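Local structure of dimethyladenosine transferase, putative (Plasmodium falciparum, 2H1R) at residues 105-110 with 124-129; 160-165 with 206-211; 212-217 with 225-230; 265-270 with 286-291. The protein probably dimethylates adenines of ribosomal RNA with S-adenosyl-L-methionine, through the class I methyltransferase domain present here with a helical C-terminal part. All coordinates share one frame; numbering follows the deposited sequence. Where two conformers were deposited one is given.

Contact 1 (105-110 with 124-129); sequences PKFDVC and FKLISH
F107, just ahead of strand 109-113, meets H129, just past the end of helix 119-128, inside a beta-alpha-beta unit of the class I methyltransferase fold. The unit continues into strand 135-141, so the contact illustrates how a helix leaving one strand is packed against the run-in to that strand before the chain turns back to the sheet.

The aromatic contribution is an oblique pair. The ring centroids of F107 and H129 lie 4.5 Å apart with the planes at 31°, and F107 CE2 sits over one face of the imidazole, offset toward its rim. The imidazole reaches this position because H129 CG extends opposite the backbone N (chi1 176°), carrying the ring toward the 105-110 segment.

Apolar packing is lighter. L126, one helical turn earlier, brings CD2 to the edge of the phenyl ring, 4.2 Å from F107 CZ. The buried F107 ring also meets F133 and side chains of strand 45-49, while L126 leans on L138 of strand 135-141, which places F107 and L126 between the helix and the sheet.

Polar atoms gather around the imidazole rim. P105 O approaches H129 CE1 at 3.3 Å near the ring plane, a close carbon-oxygen approach. A water bridges the two segments: it is hydrogen-bonded to F107 O at 2.6 Å and to H129 NE2 at 2.9 Å. H129 NE2 thus meets the water in the ring plane, while F107 CE2 stands 3.2 Å from the same H129 NE2, over one face of the imidazole.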
loop_
_atom_site.group_PDB
_atom_site.type_symbol
_atom_site.label_atom_id
_atom_site.label_comp_id
_atom_site.label_asym_id
_atom_site.label_seq_id
_atom_site.Cartn_x
_atom_site.Cartn_y
_atom_site.Cartn_z
ATOM N N PRO A 105 -2.056 10.914 -12.943
ATOM C CA PRO A 105 -2.385 12.341 -12.755
ATOM C C PRO A 105 -2.639 12.661 -11.279
ATOM O O PRO A 105 -2.721 11.739 -10.455
ATOM C CB PRO A 105 -3.699 12.486 -13.522
ATOM C CG PRO A 105 -4.328 11.136 -13.430
ATOM C CD PRO A 105 -3.150 10.198 -13.626
ATOM N N LYS A 106 -2.748 13.945 -10.939
ATOM C CA LYS A 106 -3.215 14.317 -9.609
ATOM C C LYS A 106 -4.679 13.885 -9.572
ATOM O O LYS A 106 -5.419 14.064 -10.556
ATOM C CB LYS A 106 -3.071 15.814 -9.337
ATOM N N PHE A 107 -5.073 13.247 -8.482
ATOM C CA PHE A 107 -6.436 12.784 -8.329
ATOM C C PHE A 107 -6.781 12.827 -6.844
ATOM O O PHE A 107 -5.894 12.842 -5.967
ATOM C CB PHE A 107 -6.633 11.381 -8.936
ATOM C CG PHE A 107 -5.863 10.300 -8.216
ATOM C CD1 PHE A 107 -6.427 9.633 -7.141
ATOM C CD2 PHE A 107 -4.570 9.979 -8.603
ATOM C CE1 PHE A 107 -5.717 8.663 -6.443
ATOM C CE2 PHE A 107 -3.852 8.982 -7.944
ATOM C CZ PHE A 107 -4.413 8.342 -6.849
ATOM N N ASP A 108 -8.070 12.863 -6.568
ATOM C CA ASP A 108 -8.584 12.882 -5.216
ATOM C C ASP A 108 -9.043 11.512 -4.767
ATOM O O ASP A 108 -8.831 11.127 -3.621
ATOM C CB ASP A 108 -9.774 13.856 -5.160
ATOM C CG ASP A 108 -9.339 15.277 -5.408
ATOM O OD1 ASP A 108 -8.627 15.765 -4.529
ATOM O OD2 ASP A 108 -9.636 15.860 -6.486
ATOM N N VAL A 109 -9.676 10.781 -5.671
ATOM C CA VAL A 109 -10.276 9.488 -5.349
ATOM C C VAL A 109 -9.887 8.512 -6.436
ATOM O O VAL A 109 -10.010 8.830 -7.629
ATOM C CB VAL A 109 -11.843 9.570 -5.288
ATOM C CG1 VAL A 109 -12.481 8.209 -5.026
ATOM C CG2 VAL A 109 -12.294 10.568 -4.232
ATOM N N CYS A 110 -9.441 7.316 -6.028
ATOM C CA CYS A 110 -9.091 6.249 -6.967
ATOM C C CYS A 110 -10.085 5.092 -6.843
ATOM O O CYS A 110 -10.461 4.706 -5.744
ATOM C CB CYS A 110 -7.678 5.710 -6.669
ATOM S SG CYS A 110 -7.214 4.420 -7.853
ATOM N N PHE A 124 2.334 -0.341 -3.712
ATOM C CA PHE A 124 3.556 0.452 -3.564
ATOM C C PHE A 124 3.481 1.772 -4.359
ATOM O O PHE A 124 3.957 2.823 -3.903
ATOM C CB PHE A 124 4.758 -0.369 -4.008
ATOM N N LYS A 125 2.884 1.714 -5.543
ATOM C CA LYS A 125 2.666 2.931 -6.336
ATOM C C LYS A 125 1.776 3.927 -5.604
ATOM O O LYS A 125 2.088 5.127 -5.560
ATOM C CB LYS A 125 2.051 2.611 -7.688
ATOM C CG LYS A 125 2.175 3.780 -8.656
ATOM C CD LYS A 125 1.815 3.412 -10.049
ATOM C CE LYS A 125 2.252 4.540 -10.983
ATOM N NZ LYS A 125 1.904 4.126 -12.354
ATOM N N LEU A 126 0.673 3.437 -5.047
ATOM C CA LEU A 126 -0.214 4.324 -4.289
ATOM C C LEU A 126 0.459 4.946 -3.047
ATOM O O LEU A 126 0.315 6.139 -2.820
ATOM C CB LEU A 126 -1.494 3.591 -3.920
ATOM C CG LEU A 126 -2.450 3.277 -5.062
ATOM C CD1 LEU A 126 -3.582 2.423 -4.521
ATOM C CD2 LEU A 126 -2.995 4.582 -5.584
ATOM N N ILE A 127 1.222 4.163 -2.269
ATOM C CA ILE A 127 1.969 4.724 -1.108
ATOM C C ILE A 127 2.945 5.860 -1.503
ATOM O O ILE A 127 3.091 6.869 -0.791
ATOM C CB ILE A 127 2.723 3.620 -0.284
ATOM C CG1 ILE A 127 1.724 2.700 0.431
ATOM C CG2 ILE A 127 3.736 4.253 0.731
ATOM C CD1 ILE A 127 2.303 1.287 0.782
ATOM N N SER A 128 3.578 5.703 -2.655
ATOM C CA SER A 128 4.575 6.640 -3.098
ATOM C C SER A 128 3.995 7.816 -3.919
ATOM O O SER A 128 4.704 8.791 -4.142
ATOM C CB SER A 128 5.671 5.902 -3.838
ATOM O OG SER A 128 5.151 5.380 -5.036
ATOM N N HIS A 129 2.714 7.730 -4.312
ATOM C CA HIS A 129 2.038 8.778 -5.089
ATOM C C HIS A 129 1.938 10.141 -4.367
ATOM O O HIS A 129 1.616 10.208 -3.166
ATOM C CB HIS A 129 0.641 8.302 -5.532
ATOM C CG HIS A 129 -0.155 9.357 -6.248
ATOM N ND1 HIS A 129 -0.001 9.619 -7.594
ATOM C CD2 HIS A 129 -1.107 10.212 -5.803
ATOM C CE1 HIS A 129 -0.832 10.588 -7.949
ATOM N NE2 HIS A 129 -1.513 10.968 -6.880
HETATM O O HOH W 1 -3.266 13.077 -6.016
#

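Contact 2 (160-165 with 206-211); sequences LTINVK and DEWDNL
W208 presents the edge of its indole to N163, whose OD1 lies near the ring plane beside NE1 and CD1, while I162 CG2 reaches the benzo end obliquely, 3.7 Å from W208 CZ2. The amide of N163 is turned about half a right angle from the indole, and the two side chains slide past each other in opposite directions. With chi1 at 171° the W208 indole swings out from helix 205-216 toward helix 159-167. The short helical segments run roughly antiparallel, with axes 11.0 Å apart.

Two hydrogen bonds use both ends of one amide. W208 NE1 donates to N163 OD1 at 2.7 Å, but the bond is bent (125° at the hydrogen) and weak despite its shortness. N163 ND2 donates to D209 OD1 at 3.1 Å along a straighter path (154°); the acceptor lies close to the amide plane, while the donor meets D209 OD1 on the anti side of the carboxylate, tilted somewhat out of its plane. D209 has stronger partners elsewhere: its OD1 forms a salt bridge with R159 and its OD2 one with R213.

The buried amide of N163 thus accepts from an indole and donates to a carboxylate, a pairing consistent with the modelled amide orientation and likely to limit its rotation. The two arginines probably favour the ionised form of D209, whose OD1 is shared between R159 and the amide of N163.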
loop_
_atom_site.group_PDB
_atom_site.type_symbol
_atom_site.label_atom_id
_atom_site.label_comp_id
_atom_site.label_asym_id
_atom_site.label_seq_id
_atom_site.Cartn_x
_atom_site.Cartn_y
_atom_site.Cartn_z
ATOM N N LEU A 160 3.758 -6.462 3.914
ATOM C CA LEU A 160 2.685 -5.775 3.163
ATOM C C LEU A 160 1.674 -5.158 4.086
ATOM O O LEU A 160 1.325 -3.963 3.956
ATOM C CB LEU A 160 1.944 -6.751 2.225
ATOM C CG LEU A 160 0.560 -6.286 1.730
ATOM C CD1 LEU A 160 0.712 -5.068 0.791
ATOM C CD2 LEU A 160 -0.201 -7.432 1.024
ATOM N N THR A 161 1.170 -5.972 5.021
ATOM C CA THR A 161 0.179 -5.527 5.975
ATOM C C THR A 161 0.614 -4.326 6.769
ATOM O O THR A 161 -0.167 -3.371 6.933
ATOM C CB THR A 161 -0.249 -6.644 6.995
ATOM O OG1 THR A 161 -0.355 -7.912 6.327
ATOM C CG2 THR A 161 -1.544 -6.261 7.631
ATOM N N ILE A 162 1.837 -4.353 7.286
ATOM C CA ILE A 162 2.273 -3.231 8.106
ATOM C C ILE A 162 2.481 -1.964 7.251
ATOM O O ILE A 162 2.100 -0.881 7.686
ATOM C CB ILE A 162 3.502 -3.567 8.975
ATOM C CG1 ILE A 162 3.150 -4.667 9.970
ATOM C CG2 ILE A 162 3.940 -2.337 9.802
ATOM C CD1 ILE A 162 4.311 -5.027 10.979
ATOM N N ASN A 163 3.042 -2.115 6.057
ATOM C CA ASN A 163 3.143 -0.989 5.085
ATOM C C ASN A 163 1.831 -0.295 4.847
ATOM O O ASN A 163 1.709 0.946 5.011
ATOM C CB ASN A 163 3.767 -1.440 3.785
ATOM C CG ASN A 163 5.269 -1.492 3.876
ATOM O OD1 ASN A 163 5.856 -0.754 4.645
ATOM N ND2 ASN A 163 5.889 -2.361 3.131
ATOM N N VAL A 164 0.816 -1.095 4.547
ATOM C CA VAL A 164 -0.545 -0.576 4.344
ATOM C C VAL A 164 -1.076 0.165 5.573
ATOM O O VAL A 164 -1.648 1.289 5.454
ATOM C CB VAL A 164 -1.502 -1.726 3.900
ATOM C CG1 VAL A 164 -2.951 -1.253 3.825
ATOM C CG2 VAL A 164 -1.093 -2.220 2.552
ATOM N N LYS A 165 -0.892 -0.435 6.749
ATOM C CA LYS A 165 -1.411 0.103 7.978
ATOM C C LYS A 165 -0.697 1.422 8.345
ATOM O O LYS A 165 -1.300 2.311 8.965
ATOM C CB LYS A 165 -1.220 -0.897 9.121
ATOM C CG LYS A 165 -2.227 -2.079 9.151
ATOM C CD LYS A 165 -1.779 -3.144 10.138
ATOM C CE LYS A 165 -2.159 -2.761 11.579
ATOM N NZ LYS A 165 -1.417 -3.643 12.559
ATOM N N ASP A 206 12.072 4.241 2.048
ATOM C CA ASP A 206 13.224 3.382 1.747
ATOM C C ASP A 206 13.785 2.698 3.000
ATOM O O ASP A 206 14.021 1.485 3.001
ATOM C CB ASP A 206 14.347 4.146 1.013
ATOM C CG ASP A 206 13.896 4.668 -0.365
ATOM O OD1 ASP A 206 12.950 4.071 -0.933
ATOM O OD2 ASP A 206 14.483 5.661 -0.888
ATOM N N GLU A 207 13.960 3.460 4.072
ATOM C CA GLU A 207 14.526 2.890 5.293
ATOM C C GLU A 207 13.498 2.035 6.054
ATOM O O GLU A 207 13.866 1.020 6.639
ATOM C CB GLU A 207 15.016 4.001 6.231
ATOM C CG GLU A 207 16.292 4.670 5.818
ATOM C CD GLU A 207 17.072 5.195 7.017
ATOM O OE1 GLU A 207 17.532 6.372 6.950
ATOM O OE2 GLU A 207 17.216 4.443 8.016
ATOM N N TRP A 208 12.252 2.495 6.110
ATOM C CA TRP A 208 11.143 1.742 6.732
ATOM C C TRP A 208 11.003 0.375 6.096
ATOM O O TRP A 208 10.992 -0.633 6.776
ATOM C CB TRP A 208 9.830 2.501 6.527
ATOM C CG TRP A 208 8.558 1.775 6.915
ATOM C CD1 TRP A 208 7.699 1.120 6.079
ATOM C CD2 TRP A 208 7.992 1.681 8.223
ATOM N NE1 TRP A 208 6.625 0.635 6.788
ATOM C CE2 TRP A 208 6.784 0.955 8.109
ATOM C CE3 TRP A 208 8.381 2.144 9.484
ATOM C CZ2 TRP A 208 5.967 0.684 9.218
ATOM C CZ3 TRP A 208 7.559 1.862 10.581
ATOM C CH2 TRP A 208 6.376 1.157 10.432
ATOM N N ASP A 209 10.916 0.342 4.773
ATOM C CA ASP A 209 10.722 -0.913 4.072
ATOM C C ASP A 209 11.940 -1.843 4.241
ATOM O O ASP A 209 11.787 -3.070 4.308
ATOM C CB ASP A 209 10.378 -0.694 2.591
ATOM C CG ASP A 209 9.908 -1.969 1.912
ATOM O OD1 ASP A 209 8.871 -2.570 2.329
ATOM O OD2 ASP A 209 10.610 -2.377 0.984
ATOM N N ASN A 210 13.142 -1.282 4.314
ATOM C CA ASN A 210 14.317 -2.144 4.480
ATOM C C ASN A 210 14.414 -2.734 5.877
ATOM O O ASN A 210 14.813 -3.903 6.038
ATOM C CB ASN A 210 15.617 -1.420 4.130
ATOM C CG ASN A 210 15.803 -1.244 2.646
ATOM O OD1 ASN A 210 15.128 -1.874 1.830
ATOM N ND2 ASN A 210 16.735 -0.388 2.281
ATOM N N LEU A 211 14.052 -1.935 6.869
ATOM C CA LEU A 211 13.964 -2.414 8.268
ATOM C C LEU A 211 12.936 -3.550 8.355
ATOM O O LEU A 211 13.194 -4.599 8.970
ATOM C CB LEU A 211 13.568 -1.277 9.219
ATOM C CG LEU A 211 13.197 -1.668 10.664
ATOM C CD1 LEU A 211 14.376 -2.289 11.439
ATOM C CD2 LEU A 211 12.623 -0.493 11.458
#

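Contact 3 (212-217 with 225-230); sequences LRICFS and AIFKRN
C215 and I226 mark the closest approach of the two backbones, their CA atoms 6.6 Å apart. The first belongs to the last turn of helix 205-216, the second to the short helix 223-227, and the few residues between them turn the chain back on itself. At the far end R229 takes the N-cap position of helix 230-246.

Across this narrow gap the side chains are apolar. The isoleucines cross obliquely, CG2 of I214 touching CG2 of I226 at 3.7 Å. I226 CG2 also rests 3.7 Å from I214 O. Further along, the I226 chain is folded at its second torsion (chi2 -76°), which brings I226 CD1 to 3.9 Å from C215 O, whereas I214 is extended there.

F227 receives the remaining partners. C215 SG lies 3.9 Å from F227 CE2, an oblique sulfur-aromatic contact with the sulfur well off the ring normal (72°); I214 CG2 comes loosely to F227 CZ. The F227 side chain also touches V232 and L236 of helix 230-246, and F289 meets its ring from helix 279-291.

Helix-end packing of this kind helps build the all-helical C-terminal region that follows the methyltransferase domain in the rRNA adenine dimethylase family.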
loop_
_atom_site.group_PDB
_atom_site.type_symbol
_atom_site.label_atom_id
_atom_site.label_comp_id
_atom_site.label_asym_id
_atom_site.label_seq_id
_atom_site.Cartn_x
_atom_site.Cartn_y
_atom_site.Cartn_z
ATOM N N LEU A 212 11.782 -3.350 7.737
ATOM C CA LEU A 212 10.770 -4.424 7.704
ATOM C C LEU A 212 11.230 -5.678 7.001
ATOM O O LEU A 212 10.885 -6.767 7.440
ATOM C CB LEU A 212 9.426 -3.952 7.130
ATOM C CG LEU A 212 8.663 -2.929 7.998
ATOM C CD1 LEU A 212 7.434 -2.488 7.220
ATOM C CD2 LEU A 212 8.193 -3.480 9.316
ATOM N N ARG A 213 11.977 -5.551 5.910
ATOM C CA ARG A 213 12.528 -6.732 5.219
ATOM C C ARG A 213 13.505 -7.529 6.104
ATOM O O ARG A 213 13.475 -8.777 6.118
ATOM C CB ARG A 213 13.186 -6.340 3.889
ATOM C CG ARG A 213 12.146 -5.993 2.811
ATOM C CD ARG A 213 12.865 -5.452 1.566
ATOM N NE ARG A 213 11.954 -5.087 0.498
ATOM C CZ ARG A 213 11.551 -5.932 -0.450
ATOM N NH1 ARG A 213 11.958 -7.187 -0.428
ATOM N NH2 ARG A 213 10.718 -5.526 -1.408
ATOM N N ILE A 214 14.323 -6.830 6.880
ATOM C CA ILE A 214 15.198 -7.505 7.824
ATOM C C ILE A 214 14.393 -8.297 8.850
ATOM O O ILE A 214 14.655 -9.492 9.073
ATOM C CB ILE A 214 16.148 -6.509 8.567
ATOM C CG1 ILE A 214 17.086 -5.835 7.578
ATOM C CG2 ILE A 214 16.988 -7.244 9.604
ATOM C CD1 ILE A 214 17.906 -4.706 8.207
ATOM N N CYS A 215 13.435 -7.629 9.465
ATOM C CA CYS A 215 12.632 -8.197 10.537
ATOM C C CYS A 215 11.688 -9.301 10.055
ATOM O O CYS A 215 11.537 -10.313 10.745
ATOM C CB CYS A 215 11.829 -7.096 11.237
ATOM S SG CYS A 215 12.941 -5.906 12.098
ATOM N N PHE A 216 11.083 -9.120 8.883
ATOM C CA PHE A 216 10.118 -10.105 8.377
ATOM C C PHE A 216 10.733 -11.264 7.649
ATOM O O PHE A 216 10.031 -12.157 7.250
ATOM C CB PHE A 216 8.918 -9.475 7.618
ATOM C CG PHE A 216 7.837 -8.960 8.535
ATOM C CD1 PHE A 216 7.997 -7.763 9.202
ATOM C CD2 PHE A 216 6.657 -9.714 8.770
ATOM C CE1 PHE A 216 7.029 -7.289 10.084
ATOM C CE2 PHE A 216 5.674 -9.260 9.669
ATOM C CZ PHE A 216 5.856 -8.057 10.332
ATOM N N SER A 217 12.057 -11.264 7.497
ATOM C CA SER A 217 12.759 -12.399 6.909
ATOM C C SER A 217 12.545 -13.693 7.705
ATOM O O SER A 217 12.542 -14.786 7.139
ATOM C CB SER A 217 14.252 -12.133 6.813
ATOM O OG SER A 217 14.900 -13.338 6.451
ATOM N N ALA A 225 17.277 -12.398 18.073
ATOM C CA ALA A 225 17.784 -13.433 17.161
ATOM C C ALA A 225 18.034 -12.920 15.744
ATOM O O ALA A 225 18.945 -13.380 15.067
ATOM C CB ALA A 225 16.816 -14.619 17.129
ATOM N N ILE A 226 17.195 -11.991 15.291
ATOM C CA ILE A 226 17.356 -11.352 13.961
ATOM C C ILE A 226 18.624 -10.505 13.931
ATOM O O ILE A 226 19.472 -10.673 13.059
ATOM C CB ILE A 226 16.148 -10.404 13.682
ATOM C CG1 ILE A 226 14.808 -11.186 13.639
ATOM C CG2 ILE A 226 16.376 -9.574 12.391
ATOM C CD1 ILE A 226 14.604 -11.959 12.408
ATOM N N PHE A 227 18.747 -9.600 14.889
ATOM C CA PHE A 227 19.827 -8.588 14.874
ATOM C C PHE A 227 21.181 -9.124 15.336
ATOM O O PHE A 227 22.228 -8.502 15.062
ATOM C CB PHE A 227 19.407 -7.313 15.648
ATOM C CG PHE A 227 18.493 -6.424 14.859
ATOM C CD1 PHE A 227 19.012 -5.498 13.971
ATOM C CD2 PHE A 227 17.085 -6.568 14.950
ATOM C CE1 PHE A 227 18.152 -4.684 13.211
ATOM C CE2 PHE A 227 16.223 -5.792 14.175
ATOM C CZ PHE A 227 16.776 -4.825 13.306
ATOM N N LYS A 228 21.201 -10.258 16.031
ATOM C CA LYS A 228 22.506 -10.796 16.472
ATOM C C LYS A 228 23.247 -11.501 15.353
ATOM O O LYS A 228 24.428 -11.821 15.493
ATOM C CB LYS A 228 22.366 -11.701 17.711
ATOM C CG LYS A 228 21.961 -13.125 17.354
ATOM C CD LYS A 228 21.389 -13.831 18.564
ATOM C CE LYS A 228 21.025 -15.269 18.254
ATOM N NZ LYS A 228 20.541 -15.829 19.527
ATOM N N ARG A 229 22.567 -11.771 14.243
ATOM C CA ARG A 229 23.206 -12.494 13.148
ATOM C C ARG A 229 24.359 -11.661 12.597
ATOM O O ARG A 229 24.209 -10.459 12.402
ATOM C CB ARG A 229 22.209 -12.788 12.043
ATOM C CG ARG A 229 21.240 -13.881 12.445
ATOM C CD ARG A 229 21.934 -15.215 12.228
ATOM N NE ARG A 229 21.878 -15.583 10.825
ATOM C CZ ARG A 229 21.142 -16.586 10.349
ATOM N NH1 ARG A 229 20.433 -17.345 11.180
ATOM N NH2 ARG A 229 21.143 -16.850 9.042
ATOM N N ASN A 230 25.490 -12.317 12.355
ATOM C CA ASN A 230 26.724 -11.636 11.968
ATOM C C ASN A 230 26.552 -10.889 10.658
ATOM O O ASN A 230 27.073 -9.772 10.510
ATOM C CB ASN A 230 27.887 -12.631 11.894
ATOM C CG ASN A 230 29.226 -11.962 12.031
ATOM O OD1 ASN A 230 29.939 -11.787 11.046
ATOM N ND2 ASN A 230 29.576 -11.565 13.259
#

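Contact 4 (265-270 with 286-291); sequences EHLDMC and LLEFNK
E288 leans its aliphatic stem on L267 and turns its carboxylate toward H266. Starting from the helix, E288 CB lies 4.0 Å from L267 CD1. The next carbon, E288 CG, fits against the isobutyl fork and is 3.9 Å from each of L267 CD1 and L267 CD2. Here the chain bends (chi2 -73°), which directs the head group away from the leucine and toward the imidazole. E288 CD then stands 4.1 Å from H266 CE1, and E288 OE2 lies near the ring plane at the imidazole edge, 3.9 Å from that same H266 CE1. The other oxygen, E288 OE1, is 4.2 Å from H266 ND1, too long for a direct contact of charged atoms; any attraction would depend on the protonation of the histidine. Carboxylate and ring planes are 59° apart, and the two side chains cross at about a right angle.

The imidazole is presented by the last turn of helix 256-266, where a trans first torsion of H266 (chi1 175°) carries the ring outward. That helix closes with a Schellman motif, in which D268 adopts positive phi and its N bonds back to E265 O.

The result is a small surface contact: E288 also touches V263 of helix 256-266, L267 rests on L285 as well, and F289, the next residue of helix 279-291, packs on C260 and V263, joining the end of helix 256-266 to the flank of helix 279-291.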
loop_
_atom_site.group_PDB
_atom_site.type_symbol
_atom_site.label_atom_id
_atom_site.label_comp_id
_atom_site.label_asym_id
_atom_site.label_seq_id
_atom_site.Cartn_x
_atom_site.Cartn_y
_atom_site.Cartn_z
ATOM N N GLU A 265 17.045 -3.468 23.670
ATOM C CA GLU A 265 17.043 -3.456 25.115
ATOM C C GLU A 265 16.339 -2.223 25.665
ATOM O O GLU A 265 15.456 -2.352 26.509
ATOM C CB GLU A 265 18.482 -3.555 25.614
ATOM C CG GLU A 265 18.634 -3.990 27.063
ATOM C CD GLU A 265 20.039 -4.510 27.362
ATOM O OE1 GLU A 265 20.742 -4.970 26.417
ATOM O OE2 GLU A 265 20.440 -4.458 28.543
ATOM N N HIS A 266 16.688 -1.046 25.142
ATOM C CA HIS A 266 16.075 0.214 25.553
ATOM C C HIS A 266 14.578 0.203 25.349
ATOM O O HIS A 266 13.841 0.697 26.189
ATOM C CB HIS A 266 16.674 1.398 24.796
ATOM C CG HIS A 266 15.995 2.706 25.091
ATOM N ND1 HIS A 266 15.216 3.372 24.166
ATOM C CD2 HIS A 266 15.973 3.464 26.214
ATOM C CE1 HIS A 266 14.751 4.487 24.700
ATOM N NE2 HIS A 266 15.198 4.566 25.944
ATOM N N LEU A 267 14.133 -0.358 24.230
ATOM C CA LEU A 267 12.730 -0.363 23.871
ATOM C C LEU A 267 12.003 -1.592 24.417
ATOM O O LEU A 267 10.812 -1.747 24.178
ATOM C CB LEU A 267 12.568 -0.278 22.353
ATOM C CG LEU A 267 13.004 1.022 21.636
ATOM C CD1 LEU A 267 13.104 0.785 20.130
ATOM C CD2 LEU A 267 11.975 2.123 21.901
ATOM N N ASP A 268 12.711 -2.447 25.158
ATOM C CA ASP A 268 12.106 -3.688 25.704
ATOM C C ASP A 268 11.587 -4.585 24.599
ATOM O O ASP A 268 10.496 -5.170 24.726
ATOM C CB ASP A 268 10.924 -3.385 26.649
ATOM C CG ASP A 268 11.340 -2.630 27.891
ATOM O OD1 ASP A 268 12.309 -3.060 28.567
ATOM O OD2 ASP A 268 10.681 -1.605 28.198
ATOM N N MET A 269 12.341 -4.696 23.513
ATOM C CA MET A 269 11.861 -5.418 22.346
ATOM C C MET A 269 12.721 -6.640 22.009
ATOM O O MET A 269 12.470 -7.307 21.011
ATOM C CB MET A 269 11.749 -4.475 21.137
ATOM C CG MET A 269 10.592 -3.494 21.182
ATOM S SD MET A 269 10.458 -2.598 19.594
ATOM C CE MET A 269 9.249 -1.352 20.046
ATOM N N CYS A 270 13.707 -6.963 22.854
ATOM C CA CYS A 270 14.631 -8.089 22.579
ATOM C C CYS A 270 13.908 -9.399 22.309
ATOM O O CYS A 270 14.311 -10.163 21.433
ATOM C CB CYS A 270 15.565 -8.337 23.773
ATOM S SG CYS A 270 16.657 -6.974 24.092
ATOM N N LEU A 286 12.621 2.270 14.271
ATOM C CA LEU A 286 13.321 3.032 13.216
ATOM C C LEU A 286 13.898 4.324 13.842
ATOM O O LEU A 286 15.074 4.696 13.598
ATOM C CB LEU A 286 12.330 3.360 12.085
ATOM C CG LEU A 286 12.910 4.110 10.871
ATOM C CD1 LEU A 286 14.138 3.377 10.260
ATOM C CD2 LEU A 286 11.834 4.325 9.821
ATOM N N LEU A 287 13.076 4.991 14.638
ATOM C CA LEU A 287 13.455 6.278 15.281
ATOM C C LEU A 287 14.684 6.116 16.183
ATOM O O LEU A 287 15.633 6.900 16.093
ATOM C CB LEU A 287 12.269 6.874 16.060
ATOM C CG LEU A 287 12.477 8.229 16.764
ATOM C CD1 LEU A 287 12.275 9.341 15.763
ATOM C CD2 LEU A 287 11.454 8.434 17.899
ATOM N N GLU A 288 14.673 5.084 17.031
ATOM C CA GLU A 288 15.842 4.781 17.895
ATOM C C GLU A 288 17.119 4.308 17.191
ATOM O O GLU A 288 18.222 4.763 17.554
ATOM C CB GLU A 288 15.438 3.859 19.057
ATOM C CG GLU A 288 14.302 4.454 19.867
ATOM C CD GLU A 288 14.701 5.641 20.755
ATOM O OE1 GLU A 288 15.913 5.926 20.904
ATOM O OE2 GLU A 288 13.778 6.271 21.324
ATOM N N PHE A 289 17.007 3.432 16.182
ATOM C CA PHE A 289 18.163 3.153 15.315
ATOM C C PHE A 289 18.695 4.439 14.679
ATOM O O PHE A 289 19.888 4.736 14.801
ATOM C CB PHE A 289 17.879 2.121 14.222
ATOM C CG PHE A 289 17.839 0.690 14.728
ATOM C CD1 PHE A 289 16.690 -0.092 14.575
ATOM C CD2 PHE A 289 18.963 0.125 15.317
ATOM C CE1 PHE A 289 16.668 -1.425 15.033
ATOM C CE2 PHE A 289 18.943 -1.195 15.765
ATOM C CZ PHE A 289 17.774 -1.960 15.647
ATOM N N ASN A 290 17.813 5.220 14.047
ATOM C CA ASN A 290 18.311 6.428 13.331
ATOM C C ASN A 290 18.985 7.438 14.286
ATOM O O ASN A 290 19.971 8.084 13.901
ATOM C CB ASN A 290 17.193 7.114 12.560
ATOM C CG ASN A 290 16.778 6.372 11.301
ATOM O OD1 ASN A 290 15.793 6.760 10.689
ATOM N ND2 ASN A 290 17.563 5.370 10.857
ATOM N N LYS A 291 18.446 7.573 15.500
ATOM C CA LYS A 291 19.011 8.451 16.549
ATOM C C LYS A 291 20.469 8.085 16.854
ATOM O O LYS A 291 21.321 8.968 17.135
ATOM C CB LYS A 291 18.127 8.397 17.801
ATOM C CG LYS A 291 18.241 9.500 18.778
ATOM C CD LYS A 291 16.972 9.584 19.681
#

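The four contacts run from the sheet of the methyltransferase domain outward through the helical C-terminal part. Contact 1 touches contact 2 through I127 CD1 and N163 O, 4.3 Å apart, with centres about 17 Å apart. Contacts 2 and 3 share helix 205-216, and I162 CD1 packs on F216 CZ at 3.5 Å. Contact 4 joins both: E207 OE2 and N290 ND2, 3.0 Å apart, make a probable hydrogen bond to contact 2, while F289 of contact 4 meets F227 of contact 3. Contacts 1 and 4 lie about 32 Å apart between centres. All lie away from the predicted S-adenosyl-L-methionine site, although strand 109-113, entered at contact 1, ends at N113, one of its predicted residues.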